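Uncharacterized lipoprotein YjhA (Bacillus subtilis, PDB 3CFU) is of unknown function but is probably a membrane-anchored lipoprotein, represented here by its DUF4352-family domain, a compact, mostly antiparallel beta-sandwich. Local coordinates at residues A[6-11]-A[144-149]; A[21-26]-A[48-53]; A[71-76]-A[121-126]. All blocks are in the same frame, centred on the assembly; numbering follows the deposited sequence.

Interaction 1: A[6-11]-A[144-149]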
ATOM      1  N   GLU A   6      13.054   3.346   3.861  1.00 44.64           N
ATOM      2  CA  GLU A   6      13.336   2.657   5.114  1.00 44.54           C
ATOM      3  C   GLU A   6      12.480   1.408   5.362  1.00 44.79           C
ATOM      4  O   GLU A   6      11.266   1.401   5.116  1.00 48.88           O
ATOM      5  CB  GLU A   6      13.163   3.652   6.272  1.00 45.94           C
ATOM      6  CG  GLU A   6      13.166   3.051   7.683  1.00 48.72           C
ATOM      7  CD  GLU A   6      12.586   4.017   8.726  1.00 60.97           C
ATOM      8  OE1 GLU A   6      12.097   3.550   9.781  1.00 55.95           O
ATOM      9  OE2 GLU A   6      12.619   5.247   8.492  1.00 63.65           O
ATOM     10  N   THR A   7      13.134   0.353   5.839  1.00 39.15           N
ATOM     11  CA  THR A   7      12.480  -0.908   6.172  1.00 35.91           C
ATOM     12  C   THR A   7      12.276  -0.914   7.694  1.00 37.85           C
ATOM     13  O   THR A   7      13.170  -0.512   8.445  1.00 36.13           O
ATOM     14  CB  THR A   7      13.367  -2.130   5.783  1.00 38.45           C
ATOM     15  OG1 THR A   7      13.574  -2.138   4.364  1.00 32.31           O
ATOM     16  CG2 THR A   7      12.705  -3.453   6.192  1.00 32.17           C
ATOM     17  N   PHE A   8      11.100  -1.346   8.149  1.00 34.21           N
ATOM     18  CA  PHE A   8      10.832  -1.403   9.583  1.00 32.42           C
ATOM     19  C   PHE A   8       9.924  -2.582   9.934  1.00 31.40           C
ATOM     20  O   PHE A   8       9.236  -3.108   9.071  1.00 32.79           O
ATOM     21  CB  PHE A   8      10.208  -0.075  10.079  1.00 31.80           C
ATOM     22  CG  PHE A   8       8.947   0.334   9.351  1.00 34.39           C
ATOM     23  CD1 PHE A   8       9.009   0.978   8.119  1.00 32.56           C
ATOM     24  CD2 PHE A   8       7.701   0.071   9.901  1.00 31.75           C
ATOM     25  CE1 PHE A   8       7.845   1.354   7.443  1.00 29.21           C
ATOM     26  CE2 PHE A   8       6.537   0.439   9.239  1.00 27.25           C
ATOM     27  CZ  PHE A   8       6.607   1.082   8.006  1.00 34.10           C
ATOM     28  N   LYS A   9       9.937  -3.006  11.195  1.00 31.32           N
ATOM     29  CA  LYS A   9       9.096  -4.114  11.643  1.00 35.64           C
ATOM     30  C   LYS A   9       7.676  -3.627  11.938  1.00 37.76           C
ATOM     31  O   LYS A   9       7.477  -2.676  12.699  1.00 35.91           O
ATOM     32  CB  LYS A   9       9.678  -4.757  12.907  1.00 35.36           C
ATOM     33  CG  LYS A   9       9.018  -6.076  13.310  1.00 32.84           C
ATOM     34  CD  LYS A   9       9.671  -6.635  14.566  1.00 41.77           C
ATOM     35  CE  LYS A   9       8.742  -7.577  15.307  1.00 42.37           C
ATOM     36  NZ  LYS A   9       7.438  -6.911  15.561  1.00 52.56           N
ATOM     37  N   ALA A  10       6.695  -4.293  11.335  1.00 33.92           N
ATOM     38  CA  ALA A  10       5.288  -3.942  11.516  1.00 34.04           C
ATOM     39  C   ALA A  10       4.494  -5.247  11.592  1.00 31.78           C
ATOM     40  O   ALA A  10       4.189  -5.870  10.574  1.00 30.62           O
ATOM     41  CB  ALA A  10       4.826  -3.090  10.346  1.00 35.67           C
ATOM     42  N   GLY A  11       4.173  -5.657  12.811  1.00 32.58           N
ATOM     43  CA  GLY A  11       3.455  -6.901  12.997  1.00 34.95           C
ATOM     44  C   GLY A  11       4.395  -8.058  12.708  1.00 35.01           C
ATOM     45  O   GLY A  11       5.536  -8.079  13.191  1.00 35.86           O
ATOM     46  N   ILE A 144      -2.326  -2.094  14.325  1.00 34.67           N
ATOM     47  CA  ILE A 144      -1.749  -0.766  14.551  1.00 33.35           C
ATOM     48  C   ILE A 144      -1.382  -0.129  13.207  1.00 32.35           C
ATOM     49  O   ILE A 144      -0.890  -0.815  12.307  1.00 34.31           O
ATOM     50  CB  ILE A 144      -0.487  -0.858  15.464  1.00 35.28           C
ATOM     51  CG1 ILE A 144      -0.923  -1.127  16.906  1.00 32.82           C
ATOM     52  CG2 ILE A 144       0.336   0.426  15.388  1.00 30.04           C
ATOM     53  CD1 ILE A 144       0.162  -0.965  17.913  1.00 41.84           C
ATOM     54  N   ASP A 145      -1.645   1.173  13.064  1.00 32.56           N
ATOM     55  CA  ASP A 145      -1.343   1.904  11.826  1.00 32.71           C
ATOM     56  C   ASP A 145       0.129   2.351  11.804  1.00 35.42           C
ATOM     57  O   ASP A 145       0.662   2.783  12.824  1.00 35.49           O
ATOM     58  CB  ASP A 145      -2.204   3.173  11.698  1.00 34.10           C
ATOM     59  CG  ASP A 145      -3.667   2.896  11.394  1.00 38.91           C
ATOM     60  OD1 ASP A 145      -3.997   1.846  10.810  1.00 50.18           O
ATOM     61  OD2 ASP A 145      -4.497   3.768  11.724  1.00 41.18           O
ATOM     62  N   TYR A 146       0.772   2.262  10.643  1.00 35.21           N
ATOM     63  CA  TYR A 146       2.167   2.680  10.483  1.00 36.03           C
ATOM     64  C   TYR A 146       2.180   3.701   9.374  1.00 34.24           C
ATOM     65  O   TYR A 146       1.783   3.402   8.251  1.00 34.08           O
ATOM     66  CB  TYR A 146       3.071   1.502  10.104  1.00 30.87           C
ATOM     67  CG  TYR A 146       3.242   0.498  11.217  1.00 34.20           C
ATOM     68  CD1 TYR A 146       2.319  -0.524  11.412  1.00 27.27           C
ATOM     69  CD2 TYR A 146       4.311   0.605  12.110  1.00 30.28           C
ATOM     70  CE1 TYR A 146       2.462  -1.417  12.461  1.00 28.93           C
ATOM     71  CE2 TYR A 146       4.463  -0.277  13.164  1.00 30.55           C
ATOM     72  CZ  TYR A 146       3.536  -1.286  13.337  1.00 26.83           C
ATOM     73  OH  TYR A 146       3.702  -2.164  14.380  1.00 35.03           O
ATOM     74  N   LEU A 147       2.640   4.906   9.681  1.00 34.76           N
ATOM     75  CA  LEU A 147       2.655   5.962   8.689  1.00 35.41           C
ATOM     76  C   LEU A 147       4.006   6.180   8.036  1.00 32.86           C
ATOM     77  O   LEU A 147       5.035   6.170   8.701  1.00 30.18           O
ATOM     78  CB  LEU A 147       2.191   7.285   9.316  1.00 35.92           C
ATOM     79  CG  LEU A 147       0.860   7.317  10.073  1.00 36.55           C
ATOM     80  CD1 LEU A 147       0.283   8.727  10.041  1.00 38.39           C
ATOM     81  CD2 LEU A 147      -0.113   6.360   9.443  1.00 36.21           C
ATOM     82  N   VAL A 148       3.986   6.366   6.720  1.00 37.04           N
ATOM     83  CA  VAL A 148       5.195   6.648   5.959  1.00 39.03           C
ATOM     84  C   VAL A 148       4.918   7.942   5.211  1.00 42.77           C
ATOM     85  O   VAL A 148       4.073   7.978   4.317  1.00 40.89           O
ATOM     86  CB  VAL A 148       5.525   5.566   4.921  1.00 38.54           C
ATOM     87  CG1 VAL A 148       6.980   5.711   4.497  1.00 34.19           C
ATOM     88  CG2 VAL A 148       5.268   4.180   5.489  1.00 39.88           C
ATOM     89  N   LYS A 149       5.617   9.006   5.596  1.00 48.94           N
ATOM     90  CA  LYS A 149       5.441  10.307   4.956  1.00 50.84           C
ATOM     91  C   LYS A 149       6.124  10.247   3.598  1.00 51.13           C
ATOM     92  O   LYS A 149       7.234   9.729   3.477  1.00 51.01           O
ATOM     93  CB  LYS A 149       6.070  11.402   5.807  1.00 53.00           C
ATOM     94  CG  LYS A 149       5.550  12.798   5.521  1.00 57.43           C
ATOM     95  CD  LYS A 149       4.270  13.088   6.285  1.00 64.81           C
ATOM     96  CE  LYS A 149       3.931  14.570   6.219  1.00 72.33           C
ATOM     97  NZ  LYS A 149       2.665  14.889   6.937  1.00 70.86           N
TER

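Interaction 2: A[21-26]-A[48-53]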
ATOM      1  N   ASP A  21       6.830   6.984  -8.034  1.00 59.22           N
ATOM      2  CA  ASP A  21       6.946   7.553  -9.367  1.00 62.23           C
ATOM      3  C   ASP A  21       5.615   8.289  -9.613  1.00 61.65           C
ATOM      4  O   ASP A  21       4.620   8.023  -8.935  1.00 62.18           O
ATOM      5  CB  ASP A  21       7.180   6.451 -10.418  1.00 61.92           C
ATOM      6  CG  ASP A  21       8.401   5.578 -10.097  1.00 67.15           C
ATOM      7  OD1 ASP A  21       9.448   6.142  -9.706  1.00 70.96           O
ATOM      8  OD2 ASP A  21       8.317   4.333 -10.244  1.00 62.10           O
ATOM      9  N   ARG A  22       5.611   9.238 -10.545  1.00 61.81           N
ATOM     10  CA  ARG A  22       4.403   9.990 -10.877  1.00 61.91           C
ATOM     11  C   ARG A  22       4.245   9.950 -12.392  1.00 62.69           C
ATOM     12  O   ARG A  22       5.231  10.060 -13.121  1.00 64.44           O
ATOM     13  CB  ARG A  22       4.524  11.462 -10.437  1.00 63.04           C
ATOM     14  CG  ARG A  22       4.751  11.702  -8.946  1.00 58.79           C
ATOM     15  CD  ARG A  22       5.634  12.927  -8.735  1.00 58.98           C
ATOM     16  NE  ARG A  22       6.961  12.740  -9.327  1.00 65.58           N
ATOM     17  CZ  ARG A  22       7.782  13.732  -9.674  1.00 64.80           C
ATOM     18  NH1 ARG A  22       7.414  14.995  -9.495  1.00 61.15           N
ATOM     19  NH2 ARG A  22       8.978  13.460 -10.194  1.00 62.83           N
ATOM     20  N   VAL A  23       3.017   9.768 -12.867  1.00 63.33           N
ATOM     21  CA  VAL A  23       2.763   9.761 -14.306  1.00 63.86           C
ATOM     22  C   VAL A  23       1.713  10.835 -14.574  1.00 64.54           C
ATOM     23  O   VAL A  23       1.059  11.311 -13.641  1.00 64.23           O
ATOM     24  CB  VAL A  23       2.209   8.399 -14.819  1.00 63.40           C
ATOM     25  CG1 VAL A  23       0.728   8.247 -14.466  1.00 67.25           C
ATOM     26  CG2 VAL A  23       2.396   8.303 -16.329  1.00 66.16           C
ATOM     27  N   GLN A  24       1.569  11.241 -15.834  1.00 64.56           N
ATOM     28  CA  GLN A  24       0.553  12.228 -16.187  1.00 65.37           C
ATOM     29  C   GLN A  24      -0.402  11.594 -17.201  1.00 65.67           C
ATOM     30  O   GLN A  24      -1.347  10.905 -16.811  1.00 64.86           O
ATOM     31  CB  GLN A  24       1.177  13.508 -16.761  1.00 68.09           C
ATOM     32  CG  GLN A  24       2.026  14.299 -15.772  1.00 64.06           C
ATOM     33  CD  GLN A  24       3.388  13.676 -15.556  1.00 56.97           C
ATOM     34  OE1 GLN A  24       3.828  12.838 -16.346  1.00 63.41           O
ATOM     35  NE2 GLN A  24       4.074  14.092 -14.493  1.00 54.25           N
ATOM     36  N   LYS A  25      -0.159  11.802 -18.491  1.00 65.40           N
ATOM     37  CA  LYS A  25      -1.025  11.223 -19.513  1.00 65.54           C
ATOM     38  C   LYS A  25      -1.282   9.740 -19.243  1.00 66.21           C
ATOM     39  O   LYS A  25      -0.354   8.973 -18.955  1.00 65.70           O
ATOM     40  CB  LYS A  25      -0.399  11.397 -20.900  1.00 64.79           C
ATOM     41  N   GLY A  26      -2.550   9.347 -19.330  1.00 64.85           N
ATOM     42  CA  GLY A  26      -2.913   7.959 -19.113  1.00 62.31           C
ATOM     43  C   GLY A  26      -4.287   7.776 -18.507  1.00 60.83           C
ATOM     44  O   GLY A  26      -4.812   8.682 -17.859  1.00 55.75           O
ATOM     45  N   ARG A  48      -0.842  11.141 -10.854  1.00 54.96           N
ATOM     46  CA  ARG A  48      -1.035   9.846 -10.242  1.00 55.64           C
ATOM     47  C   ARG A  48       0.216   9.311  -9.564  1.00 56.73           C
ATOM     48  O   ARG A  48       1.271   9.195 -10.188  1.00 57.39           O
ATOM     49  CB  ARG A  48      -1.494   8.826 -11.310  1.00 54.88           C
ATOM     50  CG  ARG A  48      -1.962   7.490 -10.747  1.00 55.92           C
ATOM     51  CD  ARG A  48      -2.773   6.712 -11.775  1.00 61.32           C
ATOM     52  NE  ARG A  48      -1.990   6.383 -12.962  1.00 60.84           N
ATOM     53  CZ  ARG A  48      -1.041   5.454 -12.997  1.00 64.78           C
ATOM     54  NH1 ARG A  48      -0.753   4.752 -11.908  1.00 71.27           N
ATOM     55  NH2 ARG A  48      -0.376   5.224 -14.121  1.00 66.59           N
ATOM     56  N   LEU A  49       0.099   9.022  -8.274  1.00 54.88           N
ATOM     57  CA  LEU A  49       1.206   8.446  -7.528  1.00 52.48           C
ATOM     58  C   LEU A  49       1.272   6.934  -7.814  1.00 50.60           C
ATOM     59  O   LEU A  49       0.246   6.268  -7.976  1.00 50.12           O
ATOM     60  CB  LEU A  49       0.999   8.647  -6.018  1.00 52.27           C
ATOM     61  CG  LEU A  49       1.257  10.067  -5.501  1.00 53.53           C
ATOM     62  CD1 LEU A  49       0.653  11.086  -6.447  1.00 58.54           C
ATOM     63  CD2 LEU A  49       0.688  10.226  -4.101  1.00 53.04           C
ATOM     64  N   ILE A  50       2.492   6.414  -7.903  1.00 48.80           N
ATOM     65  CA  ILE A  50       2.709   4.988  -8.113  1.00 48.46           C
ATOM     66  C   ILE A  50       3.673   4.559  -7.027  1.00 48.32           C
ATOM     67  O   ILE A  50       4.885   4.563  -7.231  1.00 49.84           O
ATOM     68  CB  ILE A  50       3.353   4.649  -9.465  1.00 50.71           C
ATOM     69  CG1 ILE A  50       2.448   5.098 -10.611  1.00 50.21           C
ATOM     70  CG2 ILE A  50       3.610   3.148  -9.543  1.00 48.39           C
ATOM     71  CD1 ILE A  50       2.389   6.597 -10.779  1.00 61.71           C
ATOM     72  N   ILE A  51       3.133   4.196  -5.868  1.00 48.72           N
ATOM     73  CA  ILE A  51       3.955   3.771  -4.747  1.00 47.07           C
ATOM     74  C   ILE A  51       4.258   2.286  -4.830  1.00 46.58           C
ATOM     75  O   ILE A  51       3.349   1.463  -4.960  1.00 47.29           O
ATOM     76  CB  ILE A  51       3.251   4.066  -3.402  1.00 46.42           C
ATOM     77  CG1 ILE A  51       2.976   5.569  -3.282  1.00 44.78           C
ATOM     78  CG2 ILE A  51       4.120   3.608  -2.245  1.00 45.46           C
ATOM     79  CD1 ILE A  51       2.000   5.941  -2.193  1.00 45.13           C
ATOM     80  N   GLU A  52       5.545   1.954  -4.790  1.00 46.26           N
ATOM     81  CA  GLU A  52       5.974   0.564  -4.817  1.00 45.37           C
ATOM     82  C   GLU A  52       6.340   0.234  -3.381  1.00 45.02           C
ATOM     83  O   GLU A  52       7.081   0.983  -2.736  1.00 45.62           O
ATOM     84  CB  GLU A  52       7.195   0.367  -5.722  1.00 43.61           C
ATOM     85  CG  GLU A  52       7.636  -1.081  -5.803  1.00 48.88           C
ATOM     86  CD  GLU A  52       8.900  -1.273  -6.613  1.00 64.19           C
ATOM     87  OE1 GLU A  52       9.981  -0.852  -6.147  1.00 67.11           O
ATOM     88  OE2 GLU A  52       8.810  -1.844  -7.722  1.00 71.97           O
ATOM     89  N   VAL A  53       5.805  -0.877  -2.880  1.00 44.70           N
ATOM     90  CA  VAL A  53       6.064  -1.309  -1.509  1.00 41.35           C
ATOM     91  C   VAL A  53       6.476  -2.783  -1.477  1.00 42.80           C
ATOM     92  O   VAL A  53       6.266  -3.523  -2.442  1.00 38.40           O
ATOM     93  CB  VAL A  53       4.800  -1.104  -0.600  1.00 42.38           C
ATOM     94  CG1 VAL A  53       4.359   0.354  -0.624  1.00 39.01           C
ATOM     95  CG2 VAL A  53       3.655  -1.984  -1.066  1.00 41.19           C
TER

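Interaction 3: A[71-76]-A[121-126]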
ATOM      1  N   ASP A  71      -3.787   2.570   2.813  1.00 36.09           N
ATOM      2  CA  ASP A  71      -4.567   3.788   2.718  1.00 41.09           C
ATOM      3  C   ASP A  71      -3.661   5.008   2.632  1.00 42.47           C
ATOM      4  O   ASP A  71      -2.592   5.042   3.243  1.00 43.39           O
ATOM      5  CB  ASP A  71      -5.497   3.894   3.929  1.00 40.16           C
ATOM      6  CG  ASP A  71      -6.444   5.066   3.836  1.00 44.46           C
ATOM      7  OD1 ASP A  71      -6.794   5.453   2.703  1.00 53.90           O
ATOM      8  OD2 ASP A  71      -6.856   5.592   4.893  1.00 43.17           O
ATOM      9  N   LEU A  72      -4.091   5.991   1.849  1.00 45.17           N
ATOM     10  CA  LEU A  72      -3.346   7.234   1.670  1.00 44.97           C
ATOM     11  C   LEU A  72      -4.164   8.360   2.291  1.00 47.64           C
ATOM     12  O   LEU A  72      -5.353   8.512   2.002  1.00 48.05           O
ATOM     13  CB  LEU A  72      -3.129   7.518   0.182  1.00 43.66           C
ATOM     14  CG  LEU A  72      -2.008   8.490  -0.192  1.00 48.31           C
ATOM     15  CD1 LEU A  72      -0.650   7.819   0.036  1.00 45.01           C
ATOM     16  CD2 LEU A  72      -2.161   8.900  -1.655  1.00 43.92           C
ATOM     17  N   ARG A  73      -3.530   9.148   3.150  1.00 50.01           N
ATOM     18  CA  ARG A  73      -4.218  10.245   3.809  1.00 54.27           C
ATOM     19  C   ARG A  73      -3.644  11.623   3.430  1.00 56.22           C
ATOM     20  O   ARG A  73      -2.484  11.735   3.023  1.00 54.44           O
ATOM     21  CB  ARG A  73      -4.167  10.027   5.332  1.00 53.15           C
ATOM     22  CG  ARG A  73      -4.951   8.792   5.781  1.00 54.02           C
ATOM     23  CD  ARG A  73      -4.768   8.455   7.258  1.00 56.10           C
ATOM     24  NE  ARG A  73      -5.386   7.169   7.577  1.00 59.42           N
ATOM     25  CZ  ARG A  73      -5.077   6.422   8.636  1.00 62.02           C
ATOM     26  NH1 ARG A  73      -4.152   6.837   9.491  1.00 62.00           N
ATOM     27  NH2 ARG A  73      -5.677   5.248   8.827  1.00 50.16           N
ATOM     28  N   ASP A  74      -4.479  12.657   3.555  1.00 61.38           N
ATOM     29  CA  ASP A  74      -4.112  14.052   3.254  1.00 63.04           C
ATOM     30  C   ASP A  74      -3.466  14.704   4.466  1.00 64.81           C
ATOM     31  O   ASP A  74      -3.207  14.054   5.478  1.00 64.59           O
ATOM     32  CB  ASP A  74      -5.358  14.902   2.953  1.00 63.74           C
ATOM     33  CG  ASP A  74      -6.012  14.564   1.638  1.00 66.30           C
ATOM     34  OD1 ASP A  74      -5.287  14.132   0.718  1.00 71.21           O
ATOM     35  OD2 ASP A  74      -7.244  14.755   1.519  1.00 65.58           O
ATOM     36  N   LYS A  75      -3.225  16.010   4.350  1.00 68.79           N
ATOM     37  CA  LYS A  75      -2.688  16.777   5.463  1.00 71.00           C
ATOM     38  C   LYS A  75      -3.894  16.848   6.410  1.00 72.48           C
ATOM     39  O   LYS A  75      -3.733  16.925   7.627  1.00 74.59           O
ATOM     40  CB  LYS A  75      -2.271  18.184   5.015  1.00 72.55           C
ATOM     41  CG  LYS A  75      -1.525  19.007   6.072  1.00 71.19           C
ATOM     42  CD  LYS A  75      -2.459  19.614   7.112  1.00 76.91           C
ATOM     43  CE  LYS A  75      -1.766  20.731   7.888  1.00 78.51           C
ATOM     44  NZ  LYS A  75      -2.699  21.438   8.810  1.00 77.58           N
ATOM     45  N   ASN A  76      -5.106  16.808   5.845  1.00 72.23           N
ATOM     46  CA  ASN A  76      -6.321  16.840   6.665  1.00 73.83           C
ATOM     47  C   ASN A  76      -6.712  15.405   7.074  1.00 74.42           C
ATOM     48  O   ASN A  76      -7.844  15.147   7.499  1.00 76.57           O
ATOM     49  CB  ASN A  76      -7.487  17.506   5.918  1.00 73.37           C
ATOM     50  CG  ASN A  76      -7.056  18.726   5.120  1.00 75.53           C
ATOM     51  OD1 ASN A  76      -6.289  19.563   5.595  1.00 66.89           O
ATOM     52  ND2 ASN A  76      -7.561  18.833   3.898  1.00 79.18           N
ATOM     53  N   THR A 121       0.692  10.803   3.327  1.00 50.44           N
ATOM     54  CA  THR A 121       1.239   9.760   4.165  1.00 47.77           C
ATOM     55  C   THR A 121       0.614   8.424   3.792  1.00 45.94           C
ATOM     56  O   THR A 121      -0.604   8.309   3.672  1.00 41.31           O
ATOM     57  CB  THR A 121       0.932  10.043   5.644  1.00 48.90           C
ATOM     58  OG1 THR A 121       1.282  11.399   5.946  1.00 54.77           O
ATOM     59  CG2 THR A 121       1.725   9.103   6.549  1.00 44.35           C
ATOM     60  N   LEU A 122       1.451   7.415   3.582  1.00 45.17           N
ATOM     61  CA  LEU A 122       0.924   6.101   3.270  1.00 43.06           C
ATOM     62  C   LEU A 122       0.738   5.452   4.634  1.00 40.91           C
ATOM     63  O   LEU A 122       1.559   5.641   5.541  1.00 37.67           O
ATOM     64  CB  LEU A 122       1.894   5.279   2.419  1.00 44.24           C
ATOM     65  CG  LEU A 122       1.306   3.903   2.066  1.00 45.53           C
ATOM     66  CD1 LEU A 122       0.148   4.084   1.097  1.00 42.74           C
ATOM     67  CD2 LEU A 122       2.368   3.001   1.471  1.00 42.65           C
ATOM     68  N   VAL A 123      -0.364   4.723   4.781  1.00 38.90           N
ATOM     69  CA  VAL A 123      -0.683   4.047   6.027  1.00 35.97           C
ATOM     70  C   VAL A 123      -0.661   2.551   5.777  1.00 35.94           C
ATOM     71  O   VAL A 123      -1.159   2.068   4.752  1.00 33.23           O
ATOM     72  CB  VAL A 123      -2.092   4.423   6.537  1.00 39.02           C
ATOM     73  CG1 VAL A 123      -2.416   3.607   7.783  1.00 35.39           C
ATOM     74  CG2 VAL A 123      -2.177   5.942   6.824  1.00 38.52           C
ATOM     75  N   TYR A 124      -0.084   1.814   6.716  1.00 34.55           N
ATOM     76  CA  TYR A 124      -0.006   0.378   6.585  1.00 33.46           C
ATOM     77  C   TYR A 124      -0.410  -0.262   7.898  1.00 31.59           C
ATOM     78  O   TYR A 124       0.188   0.031   8.932  1.00 31.89           O
ATOM     79  CB  TYR A 124       1.428  -0.040   6.220  1.00 31.62           C
ATOM     80  CG  TYR A 124       1.674  -1.528   6.282  1.00 28.86           C
ATOM     81  CD1 TYR A 124       0.921  -2.404   5.510  1.00 16.43           C
ATOM     82  CD2 TYR A 124       2.648  -2.064   7.123  1.00 32.30           C
ATOM     83  CE1 TYR A 124       1.122  -3.780   5.570  1.00 21.19           C
ATOM     84  CE2 TYR A 124       2.865  -3.443   7.185  1.00 31.83           C
ATOM     85  CZ  TYR A 124       2.092  -4.293   6.402  1.00 28.54           C
ATOM     86  OH  TYR A 124       2.273  -5.654   6.436  1.00 23.92           O
ATOM     87  N   ASN A 125      -1.441  -1.106   7.864  1.00 28.90           N
ATOM     88  CA  ASN A 125      -1.883  -1.819   9.057  1.00 30.81           C
ATOM     89  C   ASN A 125      -1.701  -3.307   8.740  1.00 28.43           C
ATOM     90  O   ASN A 125      -2.452  -3.887   7.944  1.00 31.82           O
ATOM     91  CB  ASN A 125      -3.353  -1.516   9.389  1.00 27.49           C
ATOM     92  CG  ASN A 125      -3.765  -2.066  10.756  1.00 30.99           C
ATOM     93  OD1 ASN A 125      -3.594  -3.260  11.043  1.00 28.62           O
ATOM     94  ND2 ASN A 125      -4.302  -1.196  11.606  1.00 38.79           N
ATOM     95  N   PRO A 126      -0.692  -3.943   9.354  1.00 25.74           N
ATOM     96  CA  PRO A 126      -0.404  -5.372   9.128  1.00 25.07           C
ATOM     97  C   PRO A 126      -1.533  -6.334   9.491  1.00 23.56           C
ATOM     98  O   PRO A 126      -1.687  -7.379   8.867  1.00 24.68           O
ATOM     99  CB  PRO A 126       0.895  -5.610   9.907  1.00 22.78           C
ATOM    100  CG  PRO A 126       0.869  -4.562  10.984  1.00 25.86           C
ATOM    101  CD  PRO A 126       0.245  -3.342  10.317  1.00 25.32           C
TER

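Interaction 1: A[6-11]-A[144-149]
The backbones of A10 and Y146 come nearest to each other here, with their CA atoms 7.4 Å apart, and strands 7-10 and 146-149 run close to antiparallel, their N-to-C directions 162° apart. The strand axes stay 9.8 Å from each other at closest approach, twice the spacing of hydrogen-bonded neighbours, so no backbone bond joins them and side chains bridge the space. F8 and A10 point across toward the other strand, and Y146 points back at them. Y146 carries most of the contact. Its CG stands anti to its own carbonyl carbon (chi1 -69°), which sends the ring across to the A10 end of the other strand. There the methyl of A10 sits over the middle of one ring face, with A10 CB 3.6 Å from the Y146 ring centroid, a CH-pi contact. This is the meeting of two layers of a beta-sandwich: strand 7-10 edges the four-stranded sheet beside 13-23, and strand 146-149 edges the three-stranded sheet beside 121-124. F8 adds the second aromatic group. Its ring meets that of Y146 obliquely, the planes inclined at 37° and the centroids 5.8 Å apart, and the touching corner is F8 CE2, 3.6 Å from Y146 CD2. F8 CE2 also lies 3.7 Å from Y146 CB, so it presses on the root of the tyrosine as well as on its ring. With an alanine here the ring would be gone, and the A10 methyl would probably lose the face it rests on and the F8 ring its neighbour on that side. Farther along, F8 CZ reaches V148 CG2 at 4.2 Å, and H2 stacks on the F8 ring. V148 also touches V17 of strand 13-23, a second apolar link to the facing sheet.

Interaction 2: A[21-26]-A[48-53]
I50 N donates to D21 O at 2.9 Å, the shortest sound polar bond here, with the donor tilted 21° from the carbonyl plane. D21 N returns a bond to I50 O at 3.2 Å, which makes the two a hydrogen-bonded pair of antiparallel strands inside the four-stranded sheet of the beta-sandwich, where strand 13-23 lies beside strand 47-57. R22 and L49 form the next, non-hydrogen-bonded pair, and V23 with R48 closes the end of the pairing, with R48 N to V23 O a weak bond at 3.4 Å. On the face carrying L49, that leucine packs on L72 of the other sheet, while the bent chain of R22 leads away from the contact.

The opposite face holds D21, V23, R48 and I50. V23 and R48 lie side by side and point the same way. R48 starts with CG anti to its backbone N (chi1 -170°), then bends at chi3, which swings the buried guanidinium alongside the valine. The charge finds its main partners elsewhere: S109 OG accepts from NH1, and E88 forms a salt bridge with NH2. Against V23 the group packs without a polar bond, V23 CG1 lying 3.6 Å from R48 NE and, more tightly, 3.2 Å from R48 NH2.

Interaction 3: A[71-76]-A[121-126]
D71 pairs with V123 and R73 with T121 through backbone hydrogen bonds, on either side of the non-hydrogen-bonded pair L72 and L122. The strands are antiparallel neighbours in the three-stranded sheet of the beta-sandwich, 70-73 on its edge and 121-124 in its middle. V123 N gives the shortest bond, 2.7 Å to D71 O and nearly in line with the carbonyl. R73 N reaches T121 O at 3.1 Å, lying in the carbonyl plane, with a nearly straight N-H...O angle of 170°. The return bonds, D71 N to V123 O and T121 N to R73 O, are weak. Just past the strand, N125 caps the short helix 126-129 through its OD1, which accepts from L128 N.

On the inward face the side-chain contact is purely apolar, between two leucines. L72 and L122 cross at about a right angle and meet at their branch ends, L72 CD1 to L122 CD1 at 4.0 Å. Beyond them lies the other sheet: L72 touches L49 and I51, and L122 touches V53 and L108.

The other face mixes charge with apolar carbon: D71 and R73 stand beside V123 and T121. R73 NE and D71 OD2 form a weak, long salt bridge of 3.4 Å along one strand, while D71 OD2 has its stronger partner in S79 OG. R73 NH2 also makes a long, weak ion pair with D145, just before strand 146-149. R73 CG is anti to its carbonyl carbon (chi1 -66°), and from there the chain, extended from CG to NE, crosses V123 obliquely and lays its guanidinium over the isopropyl group. V123 CG2 sits 3.2 Å from the guanidinium plane, offset toward its rim, with R73 NH1 the nearest atom of the group at 3.4 Å.

How the interactions relate
Interactions 2 and 3 each tie neighbouring strands within one layer, by backbone bonds; interaction 1 spans the two layers with side chains alone. Interaction 3 is the most buried, whereas 1 and 2 mix buried with exposed residues. Strand 146-149 of interaction 1 is also the backbone neighbour of 121-124 in interaction 3, through V148 O to L122 N and Y146 N to Y124 O. Interactions 2 and 3 belong to opposite layers and touch through leucine, isoleucine and valine, as where I51 meets L72. Both keep an arginine beside a valine on the face turned from that core, while interaction 1 relies on aromatic contact.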